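Local coordinates for StiE protein (Stigmatella aurantiaca, PDB 6ECX) that carries, in the piece described here, an S-adenosylmethionine-dependent O-methyltransferase domain of a modular polyketide synthase, which methylates oxygen on the growing polyketide, at residues Lys123-Cys128 and Ile141-Arg146; Lys90-Phe95 and Ser101-Leu106; Asp147-Asp152 and Gly167-Lys172. All coordinates share one frame; numbering follows the deposited sequence.

Running from the N terminus, contact 2 comes first: strand 91-94 ends in a short glycine-containing loop, and the chain returns in helix 101-109, which packs back on that strand. Contact 1 follows once contact 2 has closed, joining helix 122-134 to edge strand 141-145, with the rest of the helix and a six-residue turn between its segments. Contact 3 starts right after it and brings the loop at 147-152 against the one at 167-172, with strand 157-163 between them. The three lie in series; none nests in or crosses another. Contacts 1 and 2 tie helices to one sheet and meet where Ile141 and Ile143 touch Leu103, while all three reach S-adenosylmethionine.

Contact 1 (Lys123-Cys128 and Ile141-Arg146); sequences KQAEVC and IRIFQR. With SAM (S-adenosylmethionine), chain B.
Ala125 and Cys128 of helix 122-134 pack on Ile143 of strand 141-145, a buried apolar helix-on-sheet contact inside the beta-alpha-beta unit that runs from strand 114-119 through the helix to the edge strand of the Rossmann-like methyltransferase fold. The two short segments run nearly antiparallel, at 167°, with axes 7.9 Å apart, a close approach that small helix residues permit. Ile143 makes the main contact: its CG1, CG2 and CD1 all lie around CB of Cys128, the nearest being CG1 at 3.6 Å. Its first torsion (chi1 -54°) sets CG1 beside the backbone N and CG2 beside the carbonyl carbon, so that both branches reach the helix. CG2 also comes within 3.9 Å of the backbone O of Ala125. One turn earlier on the helix than Cys128, the methyl of Ala125 meets CB of Gln145 at 4.2 Å; the amide of Gln145 extends beyond this apolar patch, and its NE2 bonds to the backbone O of Ile120.

The polar work is done by Gln124, which does not touch the strand. Its extended side chain carries OE1 to the ribose of S-adenosylmethionine, where it accepts from O3' at 2.6 Å and from O2' at 3.1 Å. Thr119 OG1 is a further hydrogen-bond partner of OE1. Just beyond the strand, the backbone O of Arg146 lies 3.5 Å from C2 of the adenine. An acceptor that receives both ribose hydroxyls is suited to recognising the diol of the cofactor, and the apolar packing alongside is consistent with holding the helix that presents it.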
loop_
_atom_site.group_PDB
_atom_site.type_symbol
_atom_site.label_atom_id
_atom_site.label_comp_id
_atom_site.label_asym_id
_atom_site.label_seq_id
_atom_site.Cartn_x
_atom_site.Cartn_y
_atom_site.Cartn_z
ATOM N N LYS A 123 -18.278 4.184 5.429
ATOM C CA LYS A 123 -18.776 3.166 4.508
ATOM C C LYS A 123 -17.845 1.962 4.490
ATOM O O LYS A 123 -18.291 0.812 4.591
ATOM C CB LYS A 123 -18.927 3.754 3.101
ATOM C CG LYS A 123 -19.599 2.831 2.084
ATOM C CD LYS A 123 -19.313 3.264 0.640
ATOM C CE LYS A 123 -19.898 4.639 0.306
ATOM N NZ LYS A 123 -19.404 5.154 -1.008
ATOM N N GLN A 124 -16.540 2.213 4.381
ATOM C CA GLN A 124 -15.572 1.121 4.385
ATOM C C GLN A 124 -15.625 0.323 5.683
ATOM O O GLN A 124 -15.487 -0.904 5.661
ATOM C CB GLN A 124 -14.172 1.668 4.146
ATOM C CG GLN A 124 -13.947 2.174 2.721
ATOM C CD GLN A 124 -12.504 2.601 2.464
ATOM O OE1 GLN A 124 -11.677 2.631 3.379
ATOM N NE2 GLN A 124 -12.201 2.938 1.215
ATOM N N ALA A 125 -15.825 0.995 6.820
ATOM C CA ALA A 125 -15.882 0.287 8.099
ATOM C C ALA A 125 -17.055 -0.692 8.137
ATOM O O ALA A 125 -16.909 -1.851 8.544
ATOM C CB ALA A 125 -15.992 1.292 9.246
ATOM N N GLU A 126 -18.237 -0.231 7.730
ATOM C CA GLU A 126 -19.406 -1.109 7.663
ATOM C C GLU A 126 -19.131 -2.322 6.786
ATOM O O GLU A 126 -19.454 -3.455 7.156
ATOM C CB GLU A 126 -20.616 -0.336 7.132
ATOM C CG GLU A 126 -21.057 0.785 8.017
ATOM C CD GLU A 126 -22.134 1.637 7.365
ATOM O OE1 GLU A 126 -22.577 1.287 6.248
ATOM O OE2 GLU A 126 -22.538 2.644 7.979
ATOM N N VAL A 127 -18.530 -2.100 5.617
ATOM C CA VAL A 127 -18.214 -3.209 4.723
ATOM C C VAL A 127 -17.243 -4.173 5.399
ATOM O O VAL A 127 -17.478 -5.387 5.439
ATOM C CB VAL A 127 -17.650 -2.683 3.393
ATOM C CG1 VAL A 127 -17.122 -3.833 2.538
ATOM C CG2 VAL A 127 -18.718 -1.882 2.649
ATOM N N CYS A 128 -16.129 -3.650 5.915
ATOM C CA CYS A 128 -15.162 -4.502 6.604
ATOM C C CYS A 128 -15.836 -5.370 7.660
ATOM O O CYS A 128 -15.652 -6.590 7.678
ATOM C CB CYS A 128 -14.077 -3.647 7.243
ATOM S SG CYS A 128 -12.936 -2.953 6.028
ATOM N N ILE A 141 -10.777 -10.339 14.215
ATOM C CA ILE A 141 -10.566 -9.099 13.465
ATOM C C ILE A 141 -11.512 -8.028 14.005
ATOM O O ILE A 141 -12.734 -8.220 14.008
ATOM C CB ILE A 141 -10.782 -9.300 11.958
ATOM C CG1 ILE A 141 -9.853 -10.383 11.421
ATOM C CG2 ILE A 141 -10.560 -7.983 11.171
ATOM C CD1 ILE A 141 -9.961 -10.565 9.930
ATOM N N ARG A 142 -10.957 -6.895 14.440
ATOM C CA ARG A 142 -11.772 -5.742 14.818
ATOM C C ARG A 142 -11.534 -4.604 13.833
ATOM O O ARG A 142 -10.401 -4.375 13.386
ATOM C CB ARG A 142 -11.475 -5.260 16.243
ATOM C CG ARG A 142 -11.667 -6.300 17.338
ATOM C CD ARG A 142 -11.255 -5.712 18.676
ATOM N NE ARG A 142 -9.859 -5.273 18.682
ATOM C CZ ARG A 142 -9.305 -4.619 19.699
ATOM N NH1 ARG A 142 -10.041 -4.340 20.765
ATOM N NH2 ARG A 142 -8.030 -4.259 19.668
ATOM N N ILE A 143 -12.609 -3.894 13.506
ATOM C CA ILE A 143 -12.595 -2.778 12.568
ATOM C C ILE A 143 -13.026 -1.519 13.305
ATOM O O ILE A 143 -13.981 -1.547 14.089
ATOM C CB ILE A 143 -13.534 -3.030 11.370
ATOM C CG1 ILE A 143 -13.195 -4.367 10.696
ATOM C CG2 ILE A 143 -13.460 -1.865 10.383
ATOM C CD1 ILE A 143 -11.805 -4.363 10.027
ATOM N N PHE A 144 -12.329 -0.414 13.051
ATOM C CA PHE A 144 -12.681 0.857 13.669
ATOM C C PHE A 144 -12.643 1.954 12.622
ATOM O O PHE A 144 -11.732 1.993 11.791
ATOM C CB PHE A 144 -11.720 1.235 14.808
ATOM C CG PHE A 144 -11.597 0.198 15.898
ATOM C CD1 PHE A 144 -10.689 -0.857 15.780
ATOM C CD2 PHE A 144 -12.348 0.305 17.060
ATOM C CE1 PHE A 144 -10.552 -1.794 16.794
ATOM C CE2 PHE A 144 -12.218 -0.629 18.080
ATOM C CZ PHE A 144 -11.318 -1.678 17.949
ATOM N N GLN A 145 -13.635 2.839 12.667
ATOM C CA GLN A 145 -13.602 4.086 11.911
ATOM C C GLN A 145 -12.820 5.079 12.757
ATOM O O GLN A 145 -13.370 5.774 13.609
ATOM C CB GLN A 145 -15.013 4.591 11.604
ATOM C CG GLN A 145 -15.032 5.738 10.590
ATOM C CD GLN A 145 -16.369 6.457 10.544
ATOM O OE1 GLN A 145 -17.285 6.134 11.300
ATOM N NE2 GLN A 145 -16.487 7.432 9.655
ATOM N N ARG A 146 -11.504 5.127 12.540
ATOM C CA ARG A 146 -10.626 5.967 13.338
ATOM C C ARG A 146 -9.500 6.480 12.450
ATOM O O ARG A 146 -9.232 5.940 11.373
ATOM C CB ARG A 146 -10.066 5.214 14.564
ATOM C CG ARG A 146 -11.146 4.689 15.516
ATOM C CD ARG A 146 -10.848 4.982 16.967
ATOM N NE ARG A 146 -10.113 3.895 17.590
ATOM C CZ ARG A 146 -10.571 3.151 18.591
ATOM N NH1 ARG A 146 -11.763 3.386 19.109
ATOM N NH2 ARG A 146 -9.816 2.182 19.089
HETATM N N SAM B . -4.811 -0.848 2.184
HETATM C CA SAM B . -6.055 -1.079 1.460
HETATM C C SAM B . -5.806 -1.899 0.201
HETATM O O SAM B . -4.653 -2.050 -0.194
HETATM O OXT SAM B . -6.722 -2.426 -0.439
HETATM C CB SAM B . -6.708 0.246 1.108
HETATM C CG SAM B . -5.786 1.246 0.422
HETATM S SD SAM B . -6.733 2.691 -0.127
HETATM C CE SAM B . -5.788 3.181 -1.594
HETATM C "C5'" SAM B . -6.354 3.922 1.146
HETATM C "C4'" SAM B . -7.014 3.605 2.490
HETATM O "O4'" SAM B . -6.487 4.390 3.549
HETATM C "C3'" SAM B . -8.523 3.822 2.539
HETATM O "O3'" SAM B . -9.059 2.673 3.172
HETATM C "C2'" SAM B . -8.716 5.022 3.458
HETATM O "O2'" SAM B . -9.921 5.002 4.199
HETATM C "C1'" SAM B . -7.527 4.852 4.392
HETATM N N9 SAM B . -7.084 6.065 5.106
HETATM C C8 SAM B . -6.705 7.256 4.535
HETATM N N7 SAM B . -6.330 8.107 5.525
HETATM C C5 SAM B . -6.471 7.487 6.718
HETATM C C6 SAM B . -6.237 7.885 8.021
HETATM N N6 SAM B . -5.785 9.109 8.294
HETATM N N1 SAM B . -6.472 7.005 9.066
HETATM C C2 SAM B . -6.927 5.732 8.812
HETATM N N3 SAM B . -7.153 5.345 7.508
HETATM C C4 SAM B . -6.938 6.199 6.473
#

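Contact 2 (Lys90-Phe95 and Ser101-Leu106); sequences KNVMDF and SDLIIL. With SAM (S-adenosylmethionine), chain B.
Leu103 on helix 101-109 extends to strand 91-94 and sets CD2 3.7 Å from CB of Asp94, the tight spot of this contact. Val92, two residues back on the same face of the strand, is more loosely engaged: its CG1 lies 4.4 Å from CD2 of Leu103 and equally far from CD1 of Leu106. Branched aliphatic side chains suit this buried, apolar end.

Toward the cofactor, water replaces direct packing. With CG anti to the backbone N (chi1 -177°), the carboxylate of Asp94 extends from the strand toward the waters, and its OD1 accepts from the backbone N of Gly96. OD2 is hydrogen-bonded to two waters, one 2.6 Å away that also accepts from the backbone N of Leu103, the other bound to Asp102 OD2 and, at 2.7 Å, to N of S-adenosylmethionine. The two carboxylates approach to 4.7 Å between their OD2 atoms; Arg77, in a salt bridge with Asp102, and the cofactor's amino group probably offset the like charges.

The strand and helix open the first beta-alpha-beta unit of the Rossmann-like fold. Leu103 and Leu106 also touch Leu115 on strand 114-119, Leu106 reaches Leu161 on strand 157-163, and Ile104 leans on Arg131 and Val132 of helix 122-134.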
loop_
_atom_site.group_PDB
_atom_site.type_symbol
_atom_site.label_atom_id
_atom_site.label_comp_id
_atom_site.label_asym_id
_atom_site.label_seq_id
_atom_site.Cartn_x
_atom_site.Cartn_y
_atom_site.Cartn_z
ATOM N N LYS A 90 1.878 -12.667 16.189
ATOM C CA LYS A 90 0.595 -12.801 16.858
ATOM C C LYS A 90 -0.410 -11.734 16.445
ATOM O O LYS A 90 -1.534 -12.076 16.072
ATOM C CB LYS A 90 0.782 -12.768 18.378
ATOM C CG LYS A 90 -0.518 -12.950 19.147
ATOM C CD LYS A 90 -1.245 -14.216 18.708
ATOM C CE LYS A 90 -2.416 -14.549 19.621
ATOM N NZ LYS A 90 -2.889 -15.941 19.361
ATOM N N ASN A 91 -0.029 -10.450 16.490
ATOM C CA ASN A 91 -0.970 -9.336 16.381
ATOM C C ASN A 91 -0.603 -8.458 15.191
ATOM O O ASN A 91 0.573 -8.123 15.018
ATOM C CB ASN A 91 -0.941 -8.501 17.671
ATOM C CG ASN A 91 -1.279 -9.334 18.913
ATOM O OD1 ASN A 91 -2.393 -9.828 19.040
ATOM N ND2 ASN A 91 -0.312 -9.496 19.818
ATOM N N VAL A 92 -1.619 -8.061 14.402
ATOM C CA VAL A 92 -1.449 -7.307 13.158
ATOM C C VAL A 92 -2.296 -6.037 13.223
ATOM O O VAL A 92 -3.448 -6.073 13.668
ATOM C CB VAL A 92 -1.861 -8.144 11.918
ATOM C CG1 VAL A 92 -1.627 -7.350 10.589
ATOM C CG2 VAL A 92 -1.150 -9.512 11.893
ATOM N N MET A 93 -1.735 -4.918 12.761
ATOM C CA MET A 93 -2.471 -3.656 12.626
ATOM C C MET A 93 -2.428 -3.203 11.174
ATOM O O MET A 93 -1.340 -3.074 10.605
ATOM C CB MET A 93 -1.863 -2.566 13.515
ATOM C CG MET A 93 -2.566 -1.214 13.454
ATOM S SD MET A 93 -4.165 -1.309 14.312
ATOM C CE MET A 93 -5.182 -0.373 13.140
ATOM N N ASP A 94 -3.605 -2.931 10.577
ATOM C CA ASP A 94 -3.702 -2.361 9.226
ATOM C C ASP A 94 -4.194 -0.931 9.363
ATOM O O ASP A 94 -5.377 -0.708 9.660
ATOM C CB ASP A 94 -4.660 -3.175 8.353
ATOM C CG ASP A 94 -4.733 -2.670 6.906
ATOM O OD1 ASP A 94 -4.407 -1.494 6.626
ATOM O OD2 ASP A 94 -5.128 -3.476 6.031
ATOM N N PHE A 95 -3.310 0.055 9.157
ATOM C CA PHE A 95 -3.728 1.406 9.510
ATOM C C PHE A 95 -4.462 2.136 8.388
ATOM O O PHE A 95 -4.782 3.315 8.545
ATOM C CB PHE A 95 -2.550 2.238 10.046
ATOM C CG PHE A 95 -1.420 2.463 9.083
ATOM C CD1 PHE A 95 -1.458 3.514 8.187
ATOM C CD2 PHE A 95 -0.275 1.684 9.144
ATOM C CE1 PHE A 95 -0.392 3.766 7.335
ATOM C CE2 PHE A 95 0.808 1.936 8.304
ATOM C CZ PHE A 95 0.749 2.970 7.398
ATOM N N SER A 101 -9.713 -6.760 2.762
ATOM C CA SER A 101 -9.238 -7.979 2.100
ATOM C C SER A 101 -7.922 -8.486 2.700
ATOM O O SER A 101 -7.755 -9.690 2.941
ATOM C CB SER A 101 -9.082 -7.722 0.601
ATOM O OG SER A 101 -10.329 -7.353 0.034
ATOM N N ASP A 102 -6.971 -7.582 2.938
ATOM C CA ASP A 102 -5.676 -7.997 3.484
ATOM C C ASP A 102 -5.828 -8.619 4.869
ATOM O O ASP A 102 -5.244 -9.674 5.154
ATOM C CB ASP A 102 -4.734 -6.802 3.522
ATOM C CG ASP A 102 -4.255 -6.403 2.141
ATOM O OD1 ASP A 102 -3.720 -7.277 1.421
ATOM O OD2 ASP A 102 -4.411 -5.224 1.768
ATOM N N LEU A 103 -6.639 -8.001 5.736
ATOM C CA LEU A 103 -6.871 -8.570 7.065
ATOM C C LEU A 103 -7.592 -9.901 6.984
ATOM O O LEU A 103 -7.272 -10.838 7.725
ATOM C CB LEU A 103 -7.685 -7.609 7.926
ATOM C CG LEU A 103 -6.994 -6.308 8.333
ATOM C CD1 LEU A 103 -7.969 -5.402 9.065
ATOM C CD2 LEU A 103 -5.784 -6.610 9.187
ATOM N N ILE A 104 -8.598 -9.991 6.114
ATOM C CA ILE A 104 -9.381 -11.220 6.018
ATOM C C ILE A 104 -8.523 -12.369 5.481
ATOM O O ILE A 104 -8.580 -13.499 5.987
ATOM C CB ILE A 104 -10.617 -10.971 5.141
ATOM C CG1 ILE A 104 -11.647 -10.110 5.909
ATOM C CG2 ILE A 104 -11.185 -12.299 4.643
ATOM C CD1 ILE A 104 -12.786 -9.608 5.045
ATOM N N ILE A 105 -7.743 -12.105 4.430
ATOM C CA ILE A 105 -6.880 -13.137 3.865
ATOM C C ILE A 105 -5.875 -13.622 4.909
ATOM O O ILE A 105 -5.656 -14.828 5.069
ATOM C CB ILE A 105 -6.181 -12.605 2.601
ATOM C CG1 ILE A 105 -7.197 -12.470 1.462
ATOM C CG2 ILE A 105 -5.016 -13.506 2.201
ATOM C CD1 ILE A 105 -6.661 -11.704 0.276
ATOM N N LEU A 106 -5.258 -12.690 5.636
ATOM C CA LEU A 106 -4.331 -13.075 6.697
ATOM C C LEU A 106 -5.041 -13.897 7.767
ATOM O O LEU A 106 -4.544 -14.950 8.186
ATOM C CB LEU A 106 -3.686 -11.823 7.302
ATOM C CG LEU A 106 -2.693 -11.105 6.381
ATOM C CD1 LEU A 106 -2.229 -9.800 6.998
ATOM C CD2 LEU A 106 -1.469 -11.993 6.103
HETATM N N SAM B . -4.811 -0.848 2.184
HETATM C CA SAM B . -6.055 -1.079 1.460
HETATM C C SAM B . -5.806 -1.899 0.201
HETATM O O SAM B . -4.653 -2.050 -0.194
HETATM O OXT SAM B . -6.722 -2.426 -0.439
HETATM C CB SAM B . -6.708 0.246 1.108
HETATM C CG SAM B . -5.786 1.246 0.422
HETATM S SD SAM B . -6.733 2.691 -0.127
HETATM C CE SAM B . -5.788 3.181 -1.594
HETATM C "C5'" SAM B . -6.354 3.922 1.146
HETATM C "C4'" SAM B . -7.014 3.605 2.490
HETATM O "O4'" SAM B . -6.487 4.390 3.549
HETATM C "C3'" SAM B . -8.523 3.822 2.539
HETATM O "O3'" SAM B . -9.059 2.673 3.172
HETATM C "C2'" SAM B . -8.716 5.022 3.458
HETATM O "O2'" SAM B . -9.921 5.002 4.199
HETATM C "C1'" SAM B . -7.527 4.852 4.392
HETATM N N9 SAM B . -7.084 6.065 5.106
HETATM C C8 SAM B . -6.705 7.256 4.535
HETATM N N7 SAM B . -6.330 8.107 5.525
HETATM C C5 SAM B . -6.471 7.487 6.718
HETATM C C6 SAM B . -6.237 7.885 8.021
HETATM N N6 SAM B . -5.785 9.109 8.294
HETATM N N1 SAM B . -6.472 7.005 9.066
HETATM C C2 SAM B . -6.927 5.732 8.812
HETATM N N3 SAM B . -7.153 5.345 7.508
HETATM C C4 SAM B . -6.938 6.199 6.473
HETATM O O HOH W 1 -7.179 -4.827 5.078
HETATM O O HOH W 2 -4.453 -3.321 3.324
#

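Contact 3 (Asp147-Asp152 and Gly167-Lys172). With SAM (S-adenosylmethionine), chain B.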
loop_
_atom_site.group_PDB
_atom_site.type_symbol
_atom_site.label_atom_id
_atom_site.label_comp_id
_atom_site.label_asym_id
_atom_site.label_seq_id
_atom_site.Cartn_x
_atom_site.Cartn_y
_atom_site.Cartn_z
ATOM N N ASP A 147 -8.863 7.554 12.906
ATOM C CA ASP A 147 -7.838 8.257 12.144
ATOM C C ASP A 147 -6.474 7.869 12.696
ATOM O O ASP A 147 -6.155 8.181 13.847
ATOM C CB ASP A 147 -8.053 9.772 12.226
ATOM C CG ASP A 147 -7.061 10.566 11.372
ATOM O OD1 ASP A 147 -5.909 10.115 11.158
ATOM O OD2 ASP A 147 -7.447 11.664 10.915
ATOM N N SER A 148 -5.667 7.215 11.853
ATOM C CA SER A 148 -4.395 6.628 12.270
ATOM C C SER A 148 -3.355 7.669 12.678
ATOM O O SER A 148 -2.356 7.307 13.305
ATOM C CB SER A 148 -3.846 5.752 11.143
ATOM O OG SER A 148 -4.717 4.665 10.865
ATOM N N ALA A 149 -3.547 8.938 12.323
ATOM C CA ALA A 149 -2.719 10.016 12.845
ATOM C C ALA A 149 -3.277 10.650 14.115
ATOM O O ALA A 149 -2.533 11.341 14.819
ATOM C CB ALA A 149 -2.536 11.117 11.790
ATOM N N LYS A 150 -4.556 10.442 14.431
ATOM C CA LYS A 150 -5.170 11.104 15.580
ATOM C C LYS A 150 -5.587 10.149 16.687
ATOM O O LYS A 150 -5.719 10.584 17.832
ATOM C CB LYS A 150 -6.417 11.899 15.158
ATOM C CG LYS A 150 -6.207 12.902 14.058
ATOM C CD LYS A 150 -7.523 13.611 13.737
ATOM C CE LYS A 150 -7.317 14.743 12.749
ATOM N NZ LYS A 150 -6.668 14.264 11.498
ATOM N N ASP A 151 -5.828 8.877 16.369
ATOM C CA ASP A 151 -6.343 7.884 17.309
ATOM C C ASP A 151 -5.286 6.812 17.536
ATOM O O ASP A 151 -4.848 6.158 16.581
ATOM C CB ASP A 151 -7.613 7.227 16.772
ATOM C CG ASP A 151 -8.774 8.193 16.678
ATOM O OD1 ASP A 151 -9.068 8.882 17.681
ATOM O OD2 ASP A 151 -9.391 8.269 15.589
ATOM N N ASP A 152 -4.907 6.608 18.797
ATOM C CA ASP A 152 -3.968 5.541 19.118
ATOM C C ASP A 152 -4.480 4.203 18.607
ATOM O O ASP A 152 -5.674 3.899 18.698
ATOM C CB ASP A 152 -3.736 5.466 20.625
ATOM C CG ASP A 152 -2.688 6.449 21.097
ATOM O OD1 ASP A 152 -2.200 7.239 20.261
ATOM O OD2 ASP A 152 -2.344 6.426 22.297
ATOM N N GLY A 167 0.891 7.727 2.406
ATOM C CA GLY A 167 0.955 8.848 1.479
ATOM C C GLY A 167 -0.253 9.764 1.518
ATOM O O GLY A 167 -0.177 10.905 1.043
ATOM N N LEU A 168 -1.368 9.290 2.075
ATOM C CA LEU A 168 -2.623 10.027 2.151
ATOM C C LEU A 168 -2.788 10.807 3.446
ATOM O O LEU A 168 -3.773 11.544 3.584
ATOM C CB LEU A 168 -3.802 9.057 2.029
ATOM C CG LEU A 168 -4.291 8.593 0.662
ATOM C CD1 LEU A 168 -5.076 7.298 0.788
ATOM C CD2 LEU A 168 -5.155 9.665 0.045
ATOM N N ILE A 169 -1.881 10.636 4.401
ATOM C CA ILE A 169 -2.050 11.120 5.765
ATOM C C ILE A 169 -1.129 12.323 5.947
ATOM O O ILE A 169 0.103 12.173 5.914
ATOM C CB ILE A 169 -1.760 10.016 6.793
ATOM C CG1 ILE A 169 -2.818 8.915 6.663
ATOM C CG2 ILE A 169 -1.745 10.592 8.200
ATOM C CD1 ILE A 169 -2.653 7.727 7.608
ATOM N N PRO A 170 -1.674 13.538 6.128
ATOM C CA PRO A 170 -0.820 14.730 6.193
ATOM C C PRO A 170 0.135 14.707 7.375
ATOM O O PRO A 170 1.327 15.013 7.230
ATOM C CB PRO A 170 -1.828 15.887 6.308
ATOM C CG PRO A 170 -3.139 15.319 5.861
ATOM C CD PRO A 170 -3.103 13.865 6.238
ATOM N N ASP A 171 -0.377 14.357 8.557
ATOM C CA ASP A 171 0.438 14.409 9.768
ATOM C C ASP A 171 1.209 13.096 9.876
ATOM O O ASP A 171 0.829 12.162 10.588
ATOM C CB ASP A 171 -0.424 14.681 10.996
ATOM C CG ASP A 171 0.398 15.137 12.196
ATOM O OD1 ASP A 171 1.642 15.020 12.153
ATOM O OD2 ASP A 171 -0.195 15.601 13.192
ATOM N N LYS A 172 2.320 13.028 9.134
ATOM C CA LYS A 172 3.120 11.794 9.132
ATOM C C LYS A 172 3.857 11.602 10.456
ATOM O O LYS A 172 4.050 10.462 10.899
ATOM C CB LYS A 172 4.135 11.818 7.979
ATOM C CG LYS A 172 3.578 12.194 6.604
ATOM C CD LYS A 172 3.187 10.962 5.814
ATOM C CE LYS A 172 3.060 11.282 4.332
ATOM N NZ LYS A 172 1.944 12.220 4.018
HETATM N N SAM B . -4.811 -0.848 2.184
HETATM C CA SAM B . -6.055 -1.079 1.460
HETATM C C SAM B . -5.806 -1.899 0.201
HETATM O O SAM B . -4.653 -2.050 -0.194
HETATM O OXT SAM B . -6.722 -2.426 -0.439
HETATM C CB SAM B . -6.708 0.246 1.108
HETATM C CG SAM B . -5.786 1.246 0.422
HETATM S SD SAM B . -6.733 2.691 -0.127
HETATM C CE SAM B . -5.788 3.181 -1.594
HETATM C "C5'" SAM B . -6.354 3.922 1.146
HETATM C "C4'" SAM B . -7.014 3.605 2.490
HETATM O "O4'" SAM B . -6.487 4.390 3.549
HETATM C "C3'" SAM B . -8.523 3.822 2.539
HETATM O "O3'" SAM B . -9.059 2.673 3.172
HETATM C "C2'" SAM B . -8.716 5.022 3.458
HETATM O "O2'" SAM B . -9.921 5.002 4.199
HETATM C "C1'" SAM B . -7.527 4.852 4.392
HETATM N N9 SAM B . -7.084 6.065 5.106
HETATM C C8 SAM B . -6.705 7.256 4.535
HETATM N N7 SAM B . -6.330 8.107 5.525
HETATM C C5 SAM B . -6.471 7.487 6.718
HETATM C C6 SAM B . -6.237 7.885 8.021
HETATM N N6 SAM B . -5.785 9.109 8.294
HETATM N N1 SAM B . -6.472 7.005 9.066
HETATM C C2 SAM B . -6.927 5.732 8.812
HETATM N N3 SAM B . -7.153 5.345 7.508
HETATM C C4 SAM B . -6.938 6.199 6.473
#
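Ala149 and Ile169 bring together two loops that follow strands 141-145 and 157-163 of the Rossmann-like fold and line much of the adenine end of the S-adenosylmethionine pocket. An Asx turn at Asp147 shapes the first loop.

The van der Waals contacts between the loops are few. The methyl of Ala149 sits 3.7 Å from CG2 of Ile169, and the same methyl also packs against the backbone O of Asp171. Ile169 is branched, and the branches divide the labour: CG2 faces Ala149, whereas CG1 and CD1 turn to the adenine, with CG1 3.4 Å from N6. Leu168 places CD1 at C5' of the cofactor, 3.6 Å away, so the 167-172 segment gives the cofactor an apolar flank.

The hydrogen bonds to adenine come from the first loop. Asp147 OD1 accepts from N6 of the adenine at 3.0 Å and also from the backbone N of Ala149, which meets it on the anti side, 25° out of the carboxylate plane, and closes the Asx turn. Ser148 donates its backbone N to N1, so neighbouring residues recognise the amino group and the ring nitrogen of adenine together. Its hydroxyl bonds to the backbone O of Phe95.

Ionic and capping bonds steady both loops. Lys150 NZ forms a salt bridge with Asp147 OD2, from above the carboxylate plane, while OD1 serves the base and the Asx turn. In the second loop Asp171 caps the start of helix 172-181 through the backbone N of Ala174. Straightest of the adenine bonds is that from Ser148 N to N1, 2.9 Å long with an N-H...N angle of 178°.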